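Local coordinates for protein mannuronan C5-epimerase (Pseudomonas syringae pv. tomato, PDB 4NK6) that converts beta-D-mannuronate residues of the polymer alginate to alpha-L-guluronate in the periplasm and helps protect the new chain on its way to export, at residues V79-I84 / A119-L124; I88-G93 / Q98-K103; I344-Y347 / L353-G356; I367-R370 / N374-L377. One frame throughout, in Å; residues are numbered along the deposited sequence.

Contact 1 (V79-I84 / A119-L124); sequences VRQKGI and ARLPIL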
loop_
_atom_site.group_PDB
_atom_site.type_symbol
_atom_site.label_atom_id
_atom_site.label_comp_id
_atom_site.label_asym_id
_atom_site.label_seq_id
_atom_site.Cartn_x
_atom_site.Cartn_y
_atom_site.Cartn_z
ATOM N N VAL A 79 -19.599 16.672 14.809
ATOM C CA VAL A 79 -19.918 15.811 15.944
ATOM C C VAL A 79 -18.653 15.387 16.696
ATOM O O VAL A 79 -18.601 15.455 17.921
ATOM C CB VAL A 79 -20.727 14.576 15.492
ATOM C CG1 VAL A 79 -20.841 13.543 16.621
ATOM C CG2 VAL A 79 -22.107 15.013 15.011
ATOM N N ARG A 80 -17.632 14.970 15.956
ATOM C CA ARG A 80 -16.372 14.565 16.567
ATOM C C ARG A 80 -15.687 15.697 17.343
ATOM O O ARG A 80 -15.242 15.492 18.469
ATOM C CB ARG A 80 -15.426 13.958 15.519
ATOM C CG ARG A 80 -15.987 12.692 14.910
ATOM C CD ARG A 80 -14.990 11.924 14.029
ATOM N NE ARG A 80 -15.657 10.732 13.511
ATOM C CZ ARG A 80 -16.127 10.610 12.273
ATOM N NH1 ARG A 80 -15.952 11.588 11.388
ATOM N NH2 ARG A 80 -16.759 9.504 11.916
ATOM N N GLN A 81 -15.627 16.888 16.753
ATOM C CA GLN A 81 -14.917 18.012 17.365
ATOM C C GLN A 81 -15.772 18.832 18.307
ATOM O O GLN A 81 -15.263 19.718 19.002
ATOM C CB GLN A 81 -14.349 18.923 16.283
ATOM C CG GLN A 81 -13.372 18.203 15.368
ATOM C CD GLN A 81 -12.528 19.175 14.590
ATOM O OE1 GLN A 81 -12.500 20.365 14.908
ATOM N NE2 GLN A 81 -11.845 18.686 13.556
ATOM N N LYS A 82 -17.069 18.526 18.323
ATOM C CA LYS A 82 -18.073 19.308 19.049
ATOM C C LYS A 82 -17.986 20.794 18.739
ATOM O O LYS A 82 -18.001 21.629 19.636
ATOM C CB LYS A 82 -18.007 19.037 20.553
ATOM C CG LYS A 82 -18.450 17.619 20.908
ATOM C CD LYS A 82 -18.566 17.413 22.408
ATOM C CE LYS A 82 -19.010 15.990 22.730
ATOM N NZ LYS A 82 -19.002 15.731 24.197
ATOM N N GLY A 83 -17.894 21.110 17.451
ATOM C CA GLY A 83 -17.880 22.486 16.981
ATOM C C GLY A 83 -17.501 22.518 15.510
ATOM O O GLY A 83 -17.255 21.472 14.908
ATOM N N ILE A 84 -17.446 23.711 14.931
ATOM C CA ILE A 84 -17.024 23.878 13.544
ATOM C C ILE A 84 -15.635 23.274 13.377
ATOM O O ILE A 84 -14.714 23.638 14.106
ATOM C CB ILE A 84 -16.985 25.361 13.152
ATOM C CG1 ILE A 84 -18.320 26.017 13.486
ATOM C CG2 ILE A 84 -16.669 25.521 11.674
ATOM C CD1 ILE A 84 -19.485 25.190 13.038
ATOM N N ALA A 119 -2.953 14.062 19.681
ATOM C CA ALA A 119 -3.543 15.066 18.789
ATOM C C ALA A 119 -5.062 14.954 18.807
ATOM O O ALA A 119 -5.612 13.872 18.589
ATOM C CB ALA A 119 -3.031 14.897 17.369
ATOM N N ARG A 120 -5.744 16.067 19.058
ATOM C CA ARG A 120 -7.205 16.040 19.097
ATOM C C ARG A 120 -7.828 16.842 17.956
ATOM O O ARG A 120 -9.008 17.175 17.987
ATOM C CB ARG A 120 -7.714 16.503 20.464
ATOM C CG ARG A 120 -7.308 15.559 21.583
ATOM C CD ARG A 120 -8.077 15.829 22.855
ATOM N NE ARG A 120 -7.653 14.949 23.941
ATOM C CZ ARG A 120 -6.670 15.234 24.792
ATOM N NH1 ARG A 120 -6.002 16.373 24.682
ATOM N NH2 ARG A 120 -6.356 14.383 25.756
ATOM N N LEU A 121 -7.010 17.147 16.956
ATOM C CA LEU A 121 -7.473 17.737 15.704
ATOM C C LEU A 121 -6.706 17.047 14.589
ATOM O O LEU A 121 -5.652 16.474 14.837
ATOM C CB LEU A 121 -7.181 19.237 15.652
ATOM C CG LEU A 121 -7.985 20.186 16.544
ATOM C CD1 LEU A 121 -7.542 21.637 16.321
ATOM C CD2 LEU A 121 -9.485 20.034 16.285
ATOM N N PRO A 122 -7.238 17.087 13.357
ATOM C CA PRO A 122 -6.434 16.603 12.233
ATOM C C PRO A 122 -5.229 17.511 12.041
ATOM O O PRO A 122 -5.260 18.669 12.450
ATOM C CB PRO A 122 -7.380 16.746 11.032
ATOM C CG PRO A 122 -8.772 16.798 11.624
ATOM C CD PRO A 122 -8.610 17.456 12.958
ATOM N N ILE A 123 -4.175 16.989 11.427
ATOM C CA ILE A 123 -3.018 17.811 11.074
ATOM C C ILE A 123 -2.933 17.896 9.556
ATOM O O ILE A 123 -2.902 16.875 8.875
ATOM C CB ILE A 123 -1.705 17.204 11.611
ATOM C CG1 ILE A 123 -1.711 17.182 13.138
ATOM C CG2 ILE A 123 -0.490 17.985 11.094
ATOM C CD1 ILE A 123 -0.517 16.452 13.733
ATOM N N LEU A 124 -2.896 19.107 9.022
ATOM C CA LEU A 124 -2.750 19.279 7.581
ATOM C C LEU A 124 -1.403 19.925 7.250
ATOM O O LEU A 124 -1.109 21.025 7.707
ATOM C CB LEU A 124 -3.878 20.159 7.045
ATOM C CG LEU A 124 -3.739 20.648 5.603
ATOM C CD1 LEU A 124 -3.882 19.497 4.621
ATOM C CD2 LEU A 124 -4.750 21.752 5.299
#
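The backbones of V79-I84 and A119-L124 come closest at Q81 and L121, whose CA atoms stand 7.6 Å apart, so the gap between them is bridged by side chains. This is where a short helix, 75-81, meets the flank of the right-handed parallel beta-helix. The helix runs out at Q81. K82 then turns to positive phi (50°), and a weak bond from K82 N to V79 O marks the end of the last turn. On the other side, A119 closes a strand, R120 to P122 form a bend, and I123 starts the next short strand.

Q81 does the reaching. Its CG lies opposite the carbonyl carbon (chi1 -60°) and the chain is extended beyond it, which carries the amide across to the bend. There the two polar atoms rest on different carbons. OE1 sits 3.3 Å from L121 CD2, while NE2 approaches P122 CD at 3.5 Å. The glutamine and leucine side chains cross at about a right angle, and the proline ring comes from the opposite direction to the glutamine. The meeting is van der Waals packing of an amide on apolar groups, and OE1 takes its hydrogen bond from Q86 N, just beyond the turn.

L121 also packs on V55 and F108, and P122 on F149, so the amide end lies against a buried layer of the first coils. Next to it in the helix, R80 pairs with E76 and makes a cation-pi contact with W77. Behind OE1, the amide carbon Q81 CD is itself 3.6 Å from L121 CD2.

Contact 2 (I88-G93 / Q98-K103); sequences IMISDG and QDLVKK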
loop_
_atom_site.group_PDB
_atom_site.type_symbol
_atom_site.label_atom_id
_atom_site.label_comp_id
_atom_site.label_asym_id
_atom_site.label_seq_id
_atom_site.Cartn_x
_atom_site.Cartn_y
_atom_site.Cartn_z
ATOM N N ILE A 88 -5.054 21.488 12.633
ATOM C CA ILE A 88 -3.749 22.077 12.864
ATOM C C ILE A 88 -3.051 22.119 11.512
ATOM O O ILE A 88 -2.919 21.087 10.851
ATOM C CB ILE A 88 -2.935 21.201 13.830
ATOM C CG1 ILE A 88 -3.641 21.124 15.189
ATOM C CG2 ILE A 88 -1.497 21.731 13.968
ATOM C CD1 ILE A 88 -3.144 20.005 16.077
ATOM N N MET A 89 -2.625 23.302 11.085
ATOM C CA MET A 89 -2.033 23.439 9.755
ATOM C C MET A 89 -0.589 23.930 9.756
ATOM O O MET A 89 -0.231 24.861 10.474
ATOM C CB MET A 89 -2.876 24.360 8.885
ATOM C CG MET A 89 -4.328 23.955 8.817
ATOM S SD MET A 89 -5.320 25.109 7.852
ATOM C CE MET A 89 -6.963 24.423 8.160
ATOM N N ILE A 90 0.226 23.296 8.924
ATOM C CA ILE A 90 1.611 23.708 8.730
ATOM C C ILE A 90 1.785 24.227 7.307
ATOM O O ILE A 90 1.359 23.579 6.349
ATOM C CB ILE A 90 2.566 22.522 8.949
ATOM C CG1 ILE A 90 2.530 22.084 10.414
ATOM C CG2 ILE A 90 3.995 22.878 8.509
ATOM C CD1 ILE A 90 2.879 20.623 10.624
ATOM N N SER A 91 2.401 25.394 7.168
ATOM C CA SER A 91 2.695 25.933 5.844
ATOM C C SER A 91 3.910 26.845 5.871
ATOM O O SER A 91 4.410 27.204 6.942
ATOM C CB SER A 91 1.504 26.719 5.311
ATOM O OG SER A 91 1.353 27.905 6.062
ATOM N N ASP A 92 4.369 27.221 4.684
ATOM C CA ASP A 92 5.439 28.199 4.537
ATOM C C ASP A 92 6.740 27.803 5.261
ATOM O O ASP A 92 7.376 28.624 5.927
ATOM C CB ASP A 92 4.947 29.580 4.995
ATOM C CG ASP A 92 5.780 30.711 4.428
ATOM O OD1 ASP A 92 6.311 30.548 3.307
ATOM O OD2 ASP A 92 5.911 31.758 5.102
ATOM N N GLY A 93 7.131 26.538 5.141
ATOM C CA GLY A 93 8.416 26.118 5.675
ATOM C C GLY A 93 8.344 24.989 6.683
ATOM O O GLY A 93 7.391 24.196 6.693
ATOM N N GLN A 98 7.622 18.829 17.888
ATOM C CA GLN A 98 7.920 19.574 19.104
ATOM C C GLN A 98 7.527 21.045 18.957
ATOM O O GLN A 98 7.087 21.668 19.927
ATOM C CB GLN A 98 9.392 19.422 19.531
ATOM C CG GLN A 98 9.698 18.100 20.243
ATOM C CD GLN A 98 9.392 16.893 19.368
ATOM O OE1 GLN A 98 9.739 16.878 18.189
ATOM N NE2 GLN A 98 8.720 15.887 19.932
ATOM N N ASP A 99 7.672 21.589 17.748
ATOM C CA ASP A 99 7.274 22.975 17.483
ATOM C C ASP A 99 5.755 23.130 17.612
ATOM O O ASP A 99 5.264 24.102 18.186
ATOM C CB ASP A 99 7.730 23.430 16.090
ATOM C CG ASP A 99 9.248 23.458 15.934
ATOM O OD1 ASP A 99 9.960 23.821 16.896
ATOM O OD2 ASP A 99 9.731 23.116 14.831
ATOM N N LEU A 100 5.009 22.167 17.073
ATOM C CA LEU A 100 3.548 22.185 17.165
ATOM C C LEU A 100 3.066 22.185 18.609
ATOM O O LEU A 100 2.129 22.903 18.961
ATOM C CB LEU A 100 2.949 20.959 16.466
ATOM C CG LEU A 100 2.903 20.888 14.945
ATOM C CD1 LEU A 100 2.212 19.589 14.519
ATOM C CD2 LEU A 100 2.193 22.102 14.366
ATOM N N VAL A 101 3.694 21.355 19.437
ATOM C CA VAL A 101 3.280 21.213 20.829
ATOM C C VAL A 101 3.425 22.541 21.573
ATOM O O VAL A 101 2.558 22.923 22.363
ATOM C CB VAL A 101 4.070 20.096 21.543
ATOM C CG1 VAL A 101 3.719 20.049 23.020
ATOM C CG2 VAL A 101 3.791 18.743 20.882
ATOM N N LYS A 102 4.509 23.257 21.291
ATOM C CA LYS A 102 4.736 24.561 21.896
ATOM C C LYS A 102 3.670 25.577 21.481
ATOM O O LYS A 102 3.265 26.418 22.279
ATOM C CB LYS A 102 6.134 25.091 21.541
ATOM C CG LYS A 102 7.289 24.322 22.172
ATOM C CD LYS A 102 8.654 24.913 21.783
ATOM C CE LYS A 102 9.806 23.958 22.110
ATOM N NZ LYS A 102 11.170 24.564 21.894
ATOM N N LYS A 103 3.214 25.491 20.235
ATOM C CA LYS A 103 2.360 26.532 19.661
ATOM C C LYS A 103 0.856 26.220 19.732
ATOM O O LYS A 103 0.038 27.126 19.850
ATOM C CB LYS A 103 2.779 26.815 18.212
ATOM C CG LYS A 103 2.125 28.043 17.591
ATOM C CD LYS A 103 2.649 29.330 18.219
#
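L100 is the residue of Q98-K103 that reaches I88 and I90 of the strand 86-91, and the two segments join a helix to the first coils of the right-handed parallel beta-helix. Helix 97-103 follows the strand 93-96 and lies over the interior-facing side chains, consistent with a cap on the end of the solenoid.

Q98 comes first and faces elsewhere: its NE2 bonds to Y117 OH and T137 OG1. At D99 the backbone N is held by N96 OD1, which ties the first turn to the preceding strand. L100 then points its CB at the strand. Its CG is placed opposite the carbonyl carbon (chi1 -75°), and CD2 sits in the corner made by the two isoleucines, while CD1 meets I90 alone. CD2 meets I88 CG2 at 3.7 Å and I90 CG1 at 4.0 Å. The leucine lies at about a right angle to I90, whose CD1 is 4.1 Å from L100 CD1. I88 offers the branch that stands opposite its own backbone N, whereas I90 uses its longer arm. M89, between them, has its CB turned away from the helix, and its side chain packs on T54 and A56.

F131 touches both I90 and L100, and I53 and L109 add to the packing of L100, which is buried in an apolar cluster. V101, the next residue, makes no contact with the strand and packs on L109. K102 is on the exposed side, its N making a weak bond to Q98 O. K103 closes the helix, with its N bonded to D99 O at 3.2 Å.

Contact 3 (I344-Y347 / L353-G356); sequences ITLY and LLWG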
loop_
_atom_site.group_PDB
_atom_site.type_symbol
_atom_site.label_atom_id
_atom_site.label_comp_id
_atom_site.label_asym_id
_atom_site.label_seq_id
_atom_site.Cartn_x
_atom_site.Cartn_y
_atom_site.Cartn_z
ATOM N N ILE A 344 0.682 -16.924 -5.993
ATOM C CA ILE A 344 0.541 -15.778 -6.884
ATOM C C ILE A 344 -0.686 -15.971 -7.784
ATOM O O ILE A 344 -0.868 -17.043 -8.365
ATOM C CB ILE A 344 1.754 -15.650 -7.823
ATOM C CG1 ILE A 344 3.059 -15.585 -7.022
ATOM C CG2 ILE A 344 1.602 -14.432 -8.740
ATOM C CD1 ILE A 344 4.332 -15.597 -7.893
ATOM N N THR A 345 -1.522 -14.943 -7.900
ATOM C CA THR A 345 -2.642 -14.989 -8.836
ATOM C C THR A 345 -2.550 -13.832 -9.829
ATOM O O THR A 345 -2.406 -12.685 -9.422
ATOM C CB THR A 345 -3.998 -14.890 -8.112
ATOM O OG1 THR A 345 -3.999 -15.731 -6.952
ATOM C CG2 THR A 345 -5.149 -15.300 -9.053
ATOM N N LEU A 346 -2.626 -14.138 -11.124
ATOM C CA LEU A 346 -2.733 -13.102 -12.142
ATOM C C LEU A 346 -4.152 -13.072 -12.690
ATOM O O LEU A 346 -4.654 -14.069 -13.209
ATOM C CB LEU A 346 -1.748 -13.325 -13.293
ATOM C CG LEU A 346 -0.242 -13.458 -13.010
ATOM C CD1 LEU A 346 0.537 -12.923 -14.178
ATOM C CD2 LEU A 346 0.208 -12.793 -11.734
ATOM N N TYR A 347 -4.793 -11.921 -12.555
ATOM C CA TYR A 347 -6.147 -11.723 -13.024
ATOM C C TYR A 347 -6.128 -10.697 -14.156
ATOM O O TYR A 347 -5.888 -9.507 -13.906
ATOM C CB TYR A 347 -6.990 -11.125 -11.904
ATOM C CG TYR A 347 -7.436 -12.041 -10.782
ATOM C CD1 TYR A 347 -8.107 -13.233 -11.036
ATOM C CD2 TYR A 347 -7.234 -11.674 -9.457
ATOM C CE1 TYR A 347 -8.553 -14.038 -9.990
ATOM C CE2 TYR A 347 -7.665 -12.470 -8.417
ATOM C CZ TYR A 347 -8.325 -13.645 -8.685
ATOM O OH TYR A 347 -8.753 -14.421 -7.629
ATOM N N LEU A 353 6.515 -10.633 -16.020
ATOM C CA LEU A 353 7.562 -11.621 -15.806
ATOM C C LEU A 353 7.566 -12.088 -14.353
ATOM O O LEU A 353 7.632 -11.271 -13.433
ATOM C CB LEU A 353 8.936 -11.030 -16.176
ATOM C CG LEU A 353 10.175 -11.867 -15.835
ATOM C CD1 LEU A 353 10.184 -13.209 -16.583
ATOM C CD2 LEU A 353 11.482 -11.095 -16.090
ATOM N N LEU A 354 7.477 -13.401 -14.155
ATOM C CA LEU A 354 7.663 -14.009 -12.843
ATOM C C LEU A 354 8.971 -14.792 -12.883
ATOM O O LEU A 354 9.078 -15.783 -13.607
ATOM C CB LEU A 354 6.486 -14.930 -12.490
ATOM C CG LEU A 354 5.223 -14.302 -11.881
ATOM C CD1 LEU A 354 4.670 -13.156 -12.725
ATOM C CD2 LEU A 354 4.144 -15.352 -11.642
ATOM N N TRP A 355 9.967 -14.331 -12.127
ATOM C CA TRP A 355 11.305 -14.927 -12.155
ATOM C C TRP A 355 11.788 -15.402 -10.791
ATOM O O TRP A 355 11.957 -14.597 -9.876
ATOM C CB TRP A 355 12.337 -13.929 -12.689
ATOM C CG TRP A 355 13.684 -14.562 -12.922
ATOM C CD1 TRP A 355 14.563 -15.015 -11.969
ATOM C CD2 TRP A 355 14.303 -14.823 -14.190
ATOM N NE1 TRP A 355 15.682 -15.541 -12.569
ATOM C CE2 TRP A 355 15.550 -15.434 -13.930
ATOM C CE3 TRP A 355 13.931 -14.589 -15.518
ATOM C CZ2 TRP A 355 16.421 -15.821 -14.952
ATOM C CZ3 TRP A 355 14.798 -14.976 -16.530
ATOM C CH2 TRP A 355 16.025 -15.584 -16.241
ATOM N N GLY A 356 12.051 -16.701 -10.675
ATOM C CA GLY A 356 12.761 -17.238 -9.523
ATOM C C GLY A 356 12.049 -17.127 -8.187
ATOM O O GLY A 356 12.689 -17.052 -7.136
#
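Behind the strand whose I344 and L346 meet L354, T345 OG1 is gripped by two partners, S318 OG and D342 OD2. Their two hydrogen bonds hold this hydroxyl on the far side of the strand from the contact. The threonine methyl has a use as well: T345 CG2 lies 3.6 Å above one face of the Y347 ring, displaced toward its rim. T345 and its neighbours thus alternate, with I344 and L346 sending their side chains toward L353-G356 through the interior of the beta-helix.

The contact itself is apolar. I344 and L354 reach for each other tip to tip, and the closest pair is I344 CD1 with L354 CD2 at 3.8 Å. The second branch of the isoleucine, CG2, is 4.0 Å from that same methyl, so L354 CD2 is seated against both arms of I344. The CG2 arm stands opposite the backbone N (with CG1 at chi1 -55°), which spreads the two arms toward the leucine. L354 CD1 approaches L346 CD1 more loosely, at 4.4 Å. The backbones themselves stay well apart, with 9.5 Å between the CA atoms of I344 and L354, and the side chains fill the span.

L354 O accepts a hydrogen bond from N380 ND2. W355 points away from the interior, its ring meeting that of Y378 with nearly parallel planes. In the fold, strand 344-347 runs parallel between 320-323 and 367-370, while strand 353-355, after a short turn, lies parallel between 330-337 and 375-378 on another face of the solenoid.

Contact 4 (I367-R370 / N374-L377); sequences IRVR and NIKL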
loop_
_atom_site.group_PDB
_atom_site.type_symbol
_atom_site.label_atom_id
_atom_site.label_comp_id
_atom_site.label_asym_id
_atom_site.label_seq_id
_atom_site.Cartn_x
_atom_site.Cartn_y
_atom_site.Cartn_z
ATOM N N ILE A 367 0.980 -20.945 -8.596
ATOM C CA ILE A 367 0.825 -19.784 -9.463
ATOM C C ILE A 367 -0.421 -19.965 -10.338
ATOM O O ILE A 367 -0.515 -20.920 -11.116
ATOM C CB ILE A 367 2.057 -19.602 -10.381
ATOM C CG1 ILE A 367 3.314 -19.340 -9.542
ATOM C CG2 ILE A 367 1.831 -18.454 -11.371
ATOM C CD1 ILE A 367 4.641 -19.418 -10.342
ATOM N N ARG A 368 -1.386 -19.066 -10.195
ATOM C CA ARG A 368 -2.588 -19.138 -11.014
ATOM C C ARG A 368 -2.664 -17.958 -11.980
ATOM O O ARG A 368 -2.432 -16.810 -11.597
ATOM C CB ARG A 368 -3.855 -19.228 -10.150
ATOM C CG ARG A 368 -5.143 -19.270 -10.987
ATOM C CD ARG A 368 -6.330 -19.846 -10.207
ATOM N NE ARG A 368 -6.790 -18.977 -9.122
ATOM C CZ ARG A 368 -7.807 -18.126 -9.224
ATOM N NH1 ARG A 368 -8.171 -17.402 -8.171
ATOM N NH2 ARG A 368 -8.464 -18.002 -10.375
ATOM N N VAL A 369 -2.978 -18.251 -13.237
ATOM C CA VAL A 369 -3.047 -17.225 -14.269
ATOM C C VAL A 369 -4.396 -17.293 -14.955
ATOM O O VAL A 369 -4.707 -18.284 -15.601
ATOM C CB VAL A 369 -1.955 -17.433 -15.344
ATOM C CG1 VAL A 369 -2.021 -16.333 -16.391
ATOM C CG2 VAL A 369 -0.565 -17.477 -14.699
ATOM N N ARG A 370 -5.195 -16.239 -14.814
ATOM C CA ARG A 370 -6.524 -16.215 -15.409
ATOM C C ARG A 370 -6.599 -15.101 -16.452
ATOM O O ARG A 370 -6.235 -13.961 -16.164
ATOM C CB ARG A 370 -7.599 -15.999 -14.332
ATOM C CG ARG A 370 -9.050 -16.137 -14.846
ATOM C CD ARG A 370 -10.077 -15.760 -13.768
ATOM N NE ARG A 370 -10.260 -14.310 -13.637
ATOM C CZ ARG A 370 -11.031 -13.728 -12.718
ATOM N NH1 ARG A 370 -11.146 -12.406 -12.686
ATOM N NH2 ARG A 370 -11.694 -14.467 -11.833
ATOM N N ASN A 374 0.912 -13.752 -22.632
ATOM C CA ASN A 374 2.331 -13.395 -22.635
ATOM C C ASN A 374 2.915 -13.337 -21.232
ATOM O O ASN A 374 3.698 -12.443 -20.903
ATOM C CB ASN A 374 2.577 -12.078 -23.371
ATOM C CG ASN A 374 2.141 -12.133 -24.814
ATOM O OD1 ASN A 374 2.318 -13.144 -25.494
ATOM N ND2 ASN A 374 1.551 -11.047 -25.292
ATOM N N ILE A 375 2.513 -14.293 -20.408
ATOM C CA ILE A 375 3.073 -14.437 -19.077
ATOM C C ILE A 375 4.349 -15.262 -19.174
ATOM O O ILE A 375 4.359 -16.337 -19.771
ATOM C CB ILE A 375 2.069 -15.108 -18.132
ATOM C CG1 ILE A 375 0.819 -14.225 -17.988
ATOM C CG2 ILE A 375 2.690 -15.375 -16.761
ATOM C CD1 ILE A 375 1.133 -12.782 -17.595
ATOM N N LYS A 376 5.437 -14.746 -18.612
ATOM C CA LYS A 376 6.693 -15.482 -18.609
ATOM C C LYS A 376 6.993 -16.016 -17.216
ATOM O O LYS A 376 7.069 -15.259 -16.251
ATOM C CB LYS A 376 7.832 -14.607 -19.139
ATOM C CG LYS A 376 7.607 -14.170 -20.583
ATOM C CD LYS A 376 8.717 -13.270 -21.110
ATOM C CE LYS A 376 8.464 -12.903 -22.576
ATOM N NZ LYS A 376 9.480 -11.946 -23.099
ATOM N N LEU A 377 7.132 -17.333 -17.115
ATOM C CA LEU A 377 7.414 -17.977 -15.838
ATOM C C LEU A 377 8.802 -18.588 -15.914
ATOM O O LEU A 377 8.984 -19.685 -16.451
ATOM C CB LEU A 377 6.366 -19.052 -15.525
ATOM C CG LEU A 377 4.894 -18.609 -15.443
ATOM C CD1 LEU A 377 3.988 -19.759 -15.033
ATOM C CD2 LEU A 377 4.704 -17.441 -14.494
#
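V369 and L377 each have 43 Å² buried by the contact, and each faces one isoleucine of the other segment. V369 meets I375: CG1 of the valine lies 3.9 Å from CG1 of the isoleucine. The two side chains slide past each other in opposite directions, touching alongside rather than end to end. The CG1 branch of V369 sits opposite its backbone N (chi1 -179°), and this turns it toward I375.

L377 pairs less closely with I367, its CD2 being 4.4 Å from I367 CG2. Both residues also pack on L354. L377 reaches V390 too, and I375 lies on L346.

Both pairs meet across the interior of one coil of a right-handed parallel beta-helix: strand 367-370 on one face, strand 375-378 on another, with a tight turn between. The CA atoms of V369 and I375 are 8.3 Å apart, those of I367 and L377 9.3 Å, so the two strands diverge from the turn.

On strand 367-370 the alternate residues turn to the other side. R368 NE makes a salt bridge with D342, and R368 NH2 bonds to H393 NE2. R370 NE pairs with E348 OE2.

How the contacts relate
The four contacts form two pairs on opposite sides of the chain's centre, along the beta-helix. Contacts 1 and 2, centres 16 Å apart, are joined by backbone bonds between neighbouring strands: I88 N to P122 O at 2.8 Å and L124 N to I88 O at 2.7 Å, both probable hydrogen bonds. The centres of contacts 3 and 4 are about 6 Å apart, on successive coils, with L346 N probably bonded to R368 O at 2.7 Å. The pairs do not touch; contacts 2 and 4 have centres about 50 Å apart. H274, the likely proton acceptor, belongs to strand 269-274, which falls between strands 123-124 and 344-347 in the strand order, away from all four contacts.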